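Local coordinates for protein transcriptional regulator, LacI family (Arthrobacter sp., PDB 4RKQ) that probably regulates transcription as a LacI-family protein whose periplasmic-binding-protein-like core is expected to sense a sugar or related small effector, at residues A[99-102]-A[106-109]; A[20-23]-A[29-32]; A[84-87]-A[93-96]. All blocks are in the same frame, centred on the assembly; numbering follows the deposited sequence.

In the fold
All three contacts lie in the lobe built on strands 17-22, 47-52, 73-76, 94-97 and 106-110, which belong to one sheet. Contact 3 and contact 1 follow each other in the chain and touch: their centres are 9 Å apart, and the neighbouring strands 94-97 and 106-110 are joined by probable backbone hydrogen bonds, Gly106 N to Leu94 O and Ile108 N to Val96 O, each 2.9 Å. Contact 2 stands about 16 Å from either, centre to centre, without touching them. A 1,2-ethanediol molecule, probably from the crystallisation liquor, lies about 4 Å from the side chain of Phe30 in contact 2.

Contact 1 (A[99-102]-A[106-109]); sequences ENPG and GSIN
The ring of Pro101 lies against the side chain of Ser107, its CB and CG set against the serine CB and OG. Pro101 CB is 3.5 Å from Ser107 CB, and Pro101 CG is 3.5 Å from Ser107 OG, so methylene and hydroxyl both rest on the same part of the ring. Ser107 carries OG anti to its backbone N (chi1 -172°), and this rotation sends the hydroxyl past the proline to a bound water. That water lies 2.7 Å from Ser107 OG and accepts a hydrogen bond from Glu99 N at 3.1 Å, bridging loop and strand. A serine suits this buried place because it is small enough for the proline to lie close and still offers a polar atom to the water. The paired segments are the returning loop and the strand it leads into: 99-102 leaves strand 94-97, and 106-109 lies on strand 106-110, its parallel neighbour in the sheet of this periplasmic-binding-protein-like fold. Before the proline, Asn100 makes an Asx turn, its OD1 accepting from Gly102 N at 3.0 Å in the carbonyl plane with an N-H...O angle of 161°. Glu99 has its CB turned away from the strand, and its carboxylate accepts hydrogen bonds from Gly80 N and Ala82 N.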
ATOM      1  N   GLU A  99      17.052 -10.285   7.239  1.00 13.34           N
ATOM      2  CA  GLU A  99      18.469  -9.972   7.106  1.00 15.25           C
ATOM      3  C   GLU A  99      19.266 -10.687   8.164  1.00 19.05           C
ATOM      4  O   GLU A  99      18.705 -11.270   9.063  1.00 17.65           O
ATOM      5  CB  GLU A  99      18.725  -8.461   7.126  1.00 27.27           C
ATOM      6  CG  GLU A  99      18.407  -7.723   8.430  1.00 23.22           C
ATOM      7  CD  GLU A  99      18.928  -6.248   8.407  1.00 26.45           C
ATOM      8  OE1 GLU A  99      20.016  -5.974   8.914  1.00 29.14           O
ATOM      9  OE2 GLU A  99      18.287  -5.384   7.840  1.00 27.19           O
ATOM     10  N   ASN A 100      20.588 -10.645   8.060  1.00 14.42           N
ATOM     11  CA  ASN A 100      21.457 -11.250   9.058  1.00 16.71           C
ATOM     12  C   ASN A 100      21.298 -10.375  10.314  1.00 17.13           C
ATOM     13  O   ASN A 100      21.567  -9.193  10.281  1.00 17.71           O
ATOM     14  CB  ASN A 100      22.903 -11.223   8.577  1.00 22.76           C
ATOM     15  CG  ASN A 100      23.888 -11.813   9.598  1.00 25.07           C
ATOM     16  OD1 ASN A 100      23.771 -11.624  10.802  1.00 21.51           O
ATOM     17  ND2 ASN A 100      24.908 -12.498   9.085  1.00 25.81           N
ATOM     18  N   PRO A 101      20.850 -10.966  11.419  1.00 13.01           N
ATOM     19  CA  PRO A 101      20.471 -10.109  12.549  1.00 15.39           C
ATOM     20  C   PRO A 101      21.639  -9.611  13.399  1.00 18.89           C
ATOM     21  O   PRO A 101      21.432  -8.782  14.294  1.00 17.35           O
ATOM     22  CB  PRO A 101      19.568 -11.033  13.386  1.00 17.63           C
ATOM     23  CG  PRO A 101      19.971 -12.417  13.023  1.00 15.02           C
ATOM     24  CD  PRO A 101      20.438 -12.370  11.602  1.00 18.39           C
ATOM     25  N   GLY A 102      22.840 -10.160  13.193  1.00 15.89           N
ATOM     26  CA  GLY A 102      23.962  -9.866  14.083  1.00 20.55           C
ATOM     27  C   GLY A 102      23.493 -10.060  15.518  1.00 17.89           C
ATOM     28  O   GLY A 102      22.857 -11.079  15.830  1.00 19.33           O
ATOM     29  N   GLY A 106      16.111 -10.057  18.453  1.00 16.11           N
ATOM     30  CA  GLY A 106      15.219 -10.969  17.804  1.00 14.36           C
ATOM     31  C   GLY A 106      15.295 -10.858  16.320  1.00 17.00           C
ATOM     32  O   GLY A 106      15.659  -9.803  15.781  1.00 15.63           O
ATOM     33  N   SER A 107      14.917 -11.940  15.656  1.00 15.50           N
ATOM     34  CA  SER A 107      14.988 -12.003  14.162  1.00 15.75           C
ATOM     35  C   SER A 107      13.985 -12.963  13.611  1.00 17.82           C
ATOM     36  O   SER A 107      13.756 -14.020  14.159  1.00 16.41           O
ATOM     37  CB  SER A 107      16.377 -12.461  13.701  1.00 19.24           C
ATOM     38  OG  SER A 107      16.555 -12.362  12.300  1.00 19.01           O
ATOM     39  N   ILE A 108      13.397 -12.578  12.488  1.00 15.87           N
ATOM     40  CA  ILE A 108      12.525 -13.431  11.707  1.00 18.91           C
ATOM     41  C   ILE A 108      13.170 -13.544  10.303  1.00 19.21           C
ATOM     42  O   ILE A 108      13.491 -12.538   9.669  1.00 17.71           O
ATOM     43  CB  ILE A 108      11.111 -12.807  11.524  1.00 17.73           C
ATOM     44  CG1 ILE A 108      10.388 -12.389  12.811  1.00 28.05           C
ATOM     45  CG2 ILE A 108      10.236 -13.681  10.646  1.00 15.80           C
ATOM     46  CD1 ILE A 108      10.147 -13.468  13.826  1.00 34.29           C
ATOM     47  N   ASN A 109      13.451 -14.767   9.869  1.00 15.15           N
ATOM     48  CA  ASN A 109      14.041 -15.036   8.529  1.00 13.56           C
ATOM     49  C   ASN A 109      13.072 -15.980   7.813  1.00 23.11           C
ATOM     50  O   ASN A 109      12.151 -16.551   8.421  1.00 20.88           O
ATOM     51  CB  ASN A 109      15.447 -15.638   8.612  1.00 18.07           C
ATOM     52  CG  ASN A 109      16.574 -14.579   8.631  1.00 43.10           C
ATOM     53  OD1 ASN A 109      16.344 -13.386   8.696  1.00 49.62           O
ATOM     54  ND2 ASN A 109      17.807 -15.045   8.596  1.00 49.56           N
TER
HETATM   55  O   HOH W   1      16.176 -10.722  10.162  1.00 34.05           O

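Contact 2 (A[20-23]-A[29-32]); sequences LAIP and YFPA
Apolar packing with a CH-pi contact at its centre joins Pro23 and Ile22, at the end of strand 17-22, to Phe30 in the first turn of helix 29-43. Pro23 lies over one face of the Phe30 ring. Its CD sits 3.9 Å from the ring centroid and only 13° off the normal, almost above the middle, while Pro23 CG leans toward the far rim and comes within 3.6 Å of Phe30 CZ. The two side chains cross at about a right angle. Proline suits this position: Pro23 CD is bonded to the proline's own nitrogen and carries slightly polarised hydrogens, which an aromatic face receives well. Phe30 reaches across because its CG stands anti to the carbonyl carbon (chi1 -69°), which swings the ring off the helix toward the strand end. The other face of the ring is met by Tyr29, whose CD2 lies 3.6 Å above the plane and toward the rim, so the phenyl is held between proline and tyrosine. Ile22 adds its CG2 branch, 4.2 Å from Phe30 CD1, approaching the ring obliquely. A branched residue fits a strand here, filling the ground between sheet and helix. Tyr77 meets Phe30 edge-to-face and shares a hydrogen bond with Tyr29 OH. The contact ties the end of strand 17-22 to the start of helix 29-43 within the beta-alpha-beta unit completed by strand 47-52, with Ile22 also packing on Val50 of the last strand and Pro31 of the helix meeting Pro31 of the second subunit.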
ATOM      1  N   LEU A  20       8.095   0.898  14.394  1.00  8.97           N
ATOM      2  CA  LEU A  20       8.153   0.061  13.239  1.00 11.07           C
ATOM      3  C   LEU A  20       8.927   0.826  12.176  1.00 15.78           C
ATOM      4  O   LEU A  20       8.534   1.922  11.765  1.00 16.99           O
ATOM      5  CB  LEU A  20       6.716  -0.177  12.766  1.00 14.14           C
ATOM      6  CG  LEU A  20       6.152  -1.271  11.919  1.00 39.05           C
ATOM      7  CD1 LEU A  20       6.797  -2.617  12.191  1.00 43.17           C
ATOM      8  CD2 LEU A  20       4.646  -1.262  12.255  1.00 24.98           C
ATOM      9  N   ALA A  21      10.025   0.248  11.728  1.00 14.65           N
ATOM     10  CA  ALA A  21      10.865   0.873  10.693  1.00 17.01           C
ATOM     11  C   ALA A  21      10.658   0.139   9.324  1.00 12.60           C
ATOM     12  O   ALA A  21      10.836  -1.086   9.213  1.00 16.48           O
ATOM     13  CB  ALA A  21      12.320   0.835  11.125  1.00 14.47           C
ATOM     14  N   ILE A  22      10.226   0.864   8.311  1.00 13.93           N
ATOM     15  CA  ILE A  22      10.071   0.270   6.992  1.00 13.06           C
ATOM     16  C   ILE A  22      10.784   1.135   5.946  1.00 10.70           C
ATOM     17  O   ILE A  22      10.769   2.338   6.084  1.00 14.17           O
ATOM     18  CB  ILE A  22       8.616   0.059   6.592  1.00 23.00           C
ATOM     19  CG1 ILE A  22       7.849   1.306   6.854  1.00 16.38           C
ATOM     20  CG2 ILE A  22       8.012  -1.094   7.427  1.00 27.34           C
ATOM     21  CD1 ILE A  22       6.545   1.356   6.118  1.00 22.61           C
ATOM     22  N   PRO A  23      11.393   0.493   4.943  1.00 14.07           N
ATOM     23  CA  PRO A  23      12.193   1.230   3.977  1.00 15.49           C
ATOM     24  C   PRO A  23      11.397   2.039   2.977  1.00 13.74           C
ATOM     25  O   PRO A  23      11.953   2.890   2.369  1.00 17.69           O
ATOM     26  CB  PRO A  23      12.971   0.142   3.240  1.00 21.63           C
ATOM     27  CG  PRO A  23      12.226  -1.094   3.456  1.00 20.55           C
ATOM     28  CD  PRO A  23      11.505  -0.958   4.756  1.00 12.44           C
ATOM     29  N   TYR A  29       3.916  -4.527  -0.147  1.00 13.64           N
ATOM     30  CA  TYR A  29       4.253  -5.402   0.961  1.00 16.33           C
ATOM     31  C   TYR A  29       4.385  -4.622   2.259  1.00 21.12           C
ATOM     32  O   TYR A  29       3.918  -5.069   3.283  1.00 13.11           O
ATOM     33  CB  TYR A  29       5.562  -6.152   0.686  1.00 17.79           C
ATOM     34  CG  TYR A  29       5.947  -6.975   1.881  1.00 13.10           C
ATOM     35  CD1 TYR A  29       5.245  -8.126   2.188  1.00 16.26           C
ATOM     36  CD2 TYR A  29       6.951  -6.571   2.754  1.00 15.63           C
ATOM     37  CE1 TYR A  29       5.547  -8.853   3.323  1.00 17.97           C
ATOM     38  CE2 TYR A  29       7.277  -7.316   3.887  1.00 20.49           C
ATOM     39  CZ  TYR A  29       6.540  -8.442   4.181  1.00 20.29           C
ATOM     40  OH  TYR A  29       6.824  -9.195   5.304  1.00 18.93           O
ATOM     41  N   PHE A  30       5.042  -3.463   2.239  1.00 11.18           N
ATOM     42  CA  PHE A  30       5.399  -2.816   3.496  1.00 11.85           C
ATOM     43  C   PHE A  30       4.209  -2.231   4.239  1.00 13.27           C
ATOM     44  O   PHE A  30       4.107  -2.442   5.443  1.00 13.81           O
ATOM     45  CB  PHE A  30       6.592  -1.855   3.355  1.00 14.93           C
ATOM     46  CG  PHE A  30       7.891  -2.574   3.079  1.00 12.14           C
ATOM     47  CD1 PHE A  30       8.415  -3.435   4.005  1.00 15.12           C
ATOM     48  CD2 PHE A  30       8.508  -2.485   1.840  1.00 20.64           C
ATOM     49  CE1 PHE A  30       9.558  -4.140   3.742  1.00 16.92           C
ATOM     50  CE2 PHE A  30       9.675  -3.158   1.581  1.00 22.19           C
ATOM     51  CZ  PHE A  30      10.209  -3.991   2.539  1.00 23.28           C
ATOM     52  N   PRO A  31       3.272  -1.609   3.550  1.00 16.25           N
ATOM     53  CA  PRO A  31       2.061  -1.201   4.272  1.00 18.50           C
ATOM     54  C   PRO A  31       1.237  -2.373   4.780  1.00 19.72           C
ATOM     55  O   PRO A  31       0.658  -2.266   5.832  1.00 15.06           O
ATOM     56  CB  PRO A  31       1.258  -0.392   3.253  1.00 21.99           C
ATOM     57  CG  PRO A  31       2.154  -0.184   2.093  1.00 17.32           C
ATOM     58  CD  PRO A  31       3.391  -0.967   2.221  1.00 15.59           C
ATOM     59  N   ALA A  32       1.240  -3.489   4.056  1.00 17.19           N
ATOM     60  CA  ALA A  32       0.509  -4.683   4.512  1.00 19.60           C
ATOM     61  C   ALA A  32       1.137  -5.272   5.761  1.00 14.68           C
ATOM     62  O   ALA A  32       0.453  -5.592   6.740  1.00 15.47           O
ATOM     63  CB  ALA A  32       0.447  -5.705   3.419  1.00 20.54           C
TER

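Contact 3 (A[84-87]-A[93-96]); sequences QAQT and PLIV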
ATOM      1  N   GLN A  84      24.227  -2.624  14.161  1.00 20.39           N
ATOM      2  CA  GLN A  84      24.426  -1.260  14.607  1.00 17.53           C
ATOM      3  C   GLN A  84      23.178  -0.667  15.270  1.00 14.76           C
ATOM      4  O   GLN A  84      23.272   0.046  16.255  1.00 15.20           O
ATOM      5  CB  GLN A  84      24.838  -0.369  13.443  1.00 24.28           C
ATOM      6  CG  GLN A  84      26.234  -0.699  12.900  1.00 44.78           C
ATOM      7  CD  GLN A  84      26.583   0.077  11.645  1.00 50.72           C
ATOM      8  OE1 GLN A  84      26.663  -0.484  10.559  1.00 70.98           O
ATOM      9  NE2 GLN A  84      26.785   1.378  11.791  1.00 48.76           N
ATOM     10  N   ALA A  85      22.015  -0.962  14.718  1.00 11.16           N
ATOM     11  CA  ALA A  85      20.762  -0.526  15.342  1.00 14.57           C
ATOM     12  C   ALA A  85      20.539  -1.131  16.749  1.00 13.44           C
ATOM     13  O   ALA A  85      20.090  -0.432  17.659  1.00 12.25           O
ATOM     14  CB  ALA A  85      19.594  -0.837  14.433  1.00 12.92           C
ATOM     15  N   GLN A  86      20.848  -2.406  16.953  1.00 11.33           N
ATOM     16  CA  GLN A  86      20.702  -2.951  18.305  1.00 17.44           C
ATOM     17  C   GLN A  86      21.677  -2.275  19.255  1.00 21.51           C
ATOM     18  O   GLN A  86      21.382  -2.061  20.443  1.00 15.59           O
ATOM     19  CB  GLN A  86      20.873  -4.469  18.326  1.00 13.41           C
ATOM     20  CG  GLN A  86      20.620  -5.100  19.694  1.00 18.22           C
ATOM     21  CD  GLN A  86      19.185  -4.902  20.164  1.00 14.10           C
ATOM     22  OE1 GLN A  86      18.267  -5.626  19.763  1.00 15.29           O
ATOM     23  NE2 GLN A  86      18.975  -3.876  20.989  1.00 16.66           N
ATOM     24  N   THR A  87      22.850  -1.927  18.758  1.00 15.38           N
ATOM     25  CA  THR A  87      23.806  -1.163  19.593  1.00 15.96           C
ATOM     26  C   THR A  87      23.238   0.181  20.066  1.00 15.28           C
ATOM     27  O   THR A  87      23.345   0.541  21.252  1.00 16.96           O
ATOM     28  CB  THR A  87      25.175  -1.006  18.867  1.00 21.87           C
ATOM     29  OG1 THR A  87      25.683  -2.313  18.632  1.00 20.29           O
ATOM     30  CG2 THR A  87      26.171  -0.219  19.688  1.00 24.61           C
ATOM     31  N   PRO A  93      14.771  -4.001  22.861  1.00 15.43           N
ATOM     32  CA  PRO A  93      14.915  -5.067  21.865  1.00 13.33           C
ATOM     33  C   PRO A  93      14.585  -4.616  20.443  1.00 13.97           C
ATOM     34  O   PRO A  93      13.619  -3.859  20.226  1.00 14.68           O
ATOM     35  CB  PRO A  93      13.915  -6.153  22.338  1.00 17.74           C
ATOM     36  CG  PRO A  93      13.039  -5.507  23.345  1.00 20.93           C
ATOM     37  CD  PRO A  93      13.736  -4.293  23.882  1.00 19.32           C
ATOM     38  N   LEU A  94      15.469  -4.991  19.527  1.00 14.12           N
ATOM     39  CA  LEU A  94      15.207  -4.924  18.118  1.00 13.22           C
ATOM     40  C   LEU A  94      14.827  -6.304  17.596  1.00 11.66           C
ATOM     41  O   LEU A  94      15.534  -7.284  17.854  1.00 17.16           O
ATOM     42  CB  LEU A  94      16.446  -4.443  17.390  1.00 14.58           C
ATOM     43  CG  LEU A  94      16.413  -4.426  15.878  1.00 15.58           C
ATOM     44  CD1 LEU A  94      15.372  -3.433  15.359  1.00 15.97           C
ATOM     45  CD2 LEU A  94      17.807  -4.061  15.375  1.00 18.83           C
ATOM     46  N   ILE A  95      13.704  -6.343  16.863  1.00 13.59           N
ATOM     47  CA  ILE A  95      13.352  -7.477  16.048  1.00 14.05           C
ATOM     48  C   ILE A  95      13.493  -7.057  14.593  1.00 14.44           C
ATOM     49  O   ILE A  95      12.719  -6.238  14.108  1.00 16.99           O
ATOM     50  CB  ILE A  95      11.905  -7.923  16.318  1.00 12.43           C
ATOM     51  CG1 ILE A  95      11.809  -8.335  17.802  1.00 21.43           C
ATOM     52  CG2 ILE A  95      11.546  -9.092  15.407  1.00 21.79           C
ATOM     53  CD1 ILE A  95      10.439  -8.592  18.260  1.00 35.94           C
ATOM     54  N   VAL A  96      14.448  -7.640  13.901  1.00 11.98           N
ATOM     55  CA  VAL A  96      14.603  -7.461  12.429  1.00 14.93           C
ATOM     56  C   VAL A  96      14.071  -8.594  11.599  1.00 20.61           C
ATOM     57  O   VAL A  96      14.068  -9.745  12.018  1.00 17.52           O
ATOM     58  CB  VAL A  96      16.092  -7.259  12.032  1.00 18.11           C
ATOM     59  CG1 VAL A  96      16.627  -5.951  12.565  1.00 30.19           C
ATOM     60  CG2 VAL A  96      16.963  -8.415  12.517  1.00 22.78           C
TER
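Gln86 leaves helix 82-89 with CG opposite its own nitrogen (chi1 -175°) and then bends at chi2, which turns its amide toward the start of strand 94-97. There Gln86 OE1 accepts a hydrogen bond from Leu94 N at 2.9 Å, fairly straight (157°), the donor tilted 21° from the carbonyl plane. The same oxygen also takes a hydrogen bond from Ala105 N, and NE2 donates to Arg92 O, so both ends of the amide are engaged and its rotation is fixed. A glutamine is apt here, being long enough to span from helix to strand and able to accept and donate at once. Shortening it to an alanine would probably leave Leu94 N and Ala105 N without this acceptor and Arg92 O without its donor, loosening the tie between helix and strand. Beneath this polar link Leu94 sends CD2 to Ala85 CB, 3.8 Å away; the small alanine lets the helix come close to the sheet, and Leu78 packs on both residues. Helix 82-89 thus covers the sheet within a beta-alpha-beta crossover, strand 73-76 to helix to strand 94-97, the repeating connection of the Rossmann-like lobes in periplasmic-binding-protein folds.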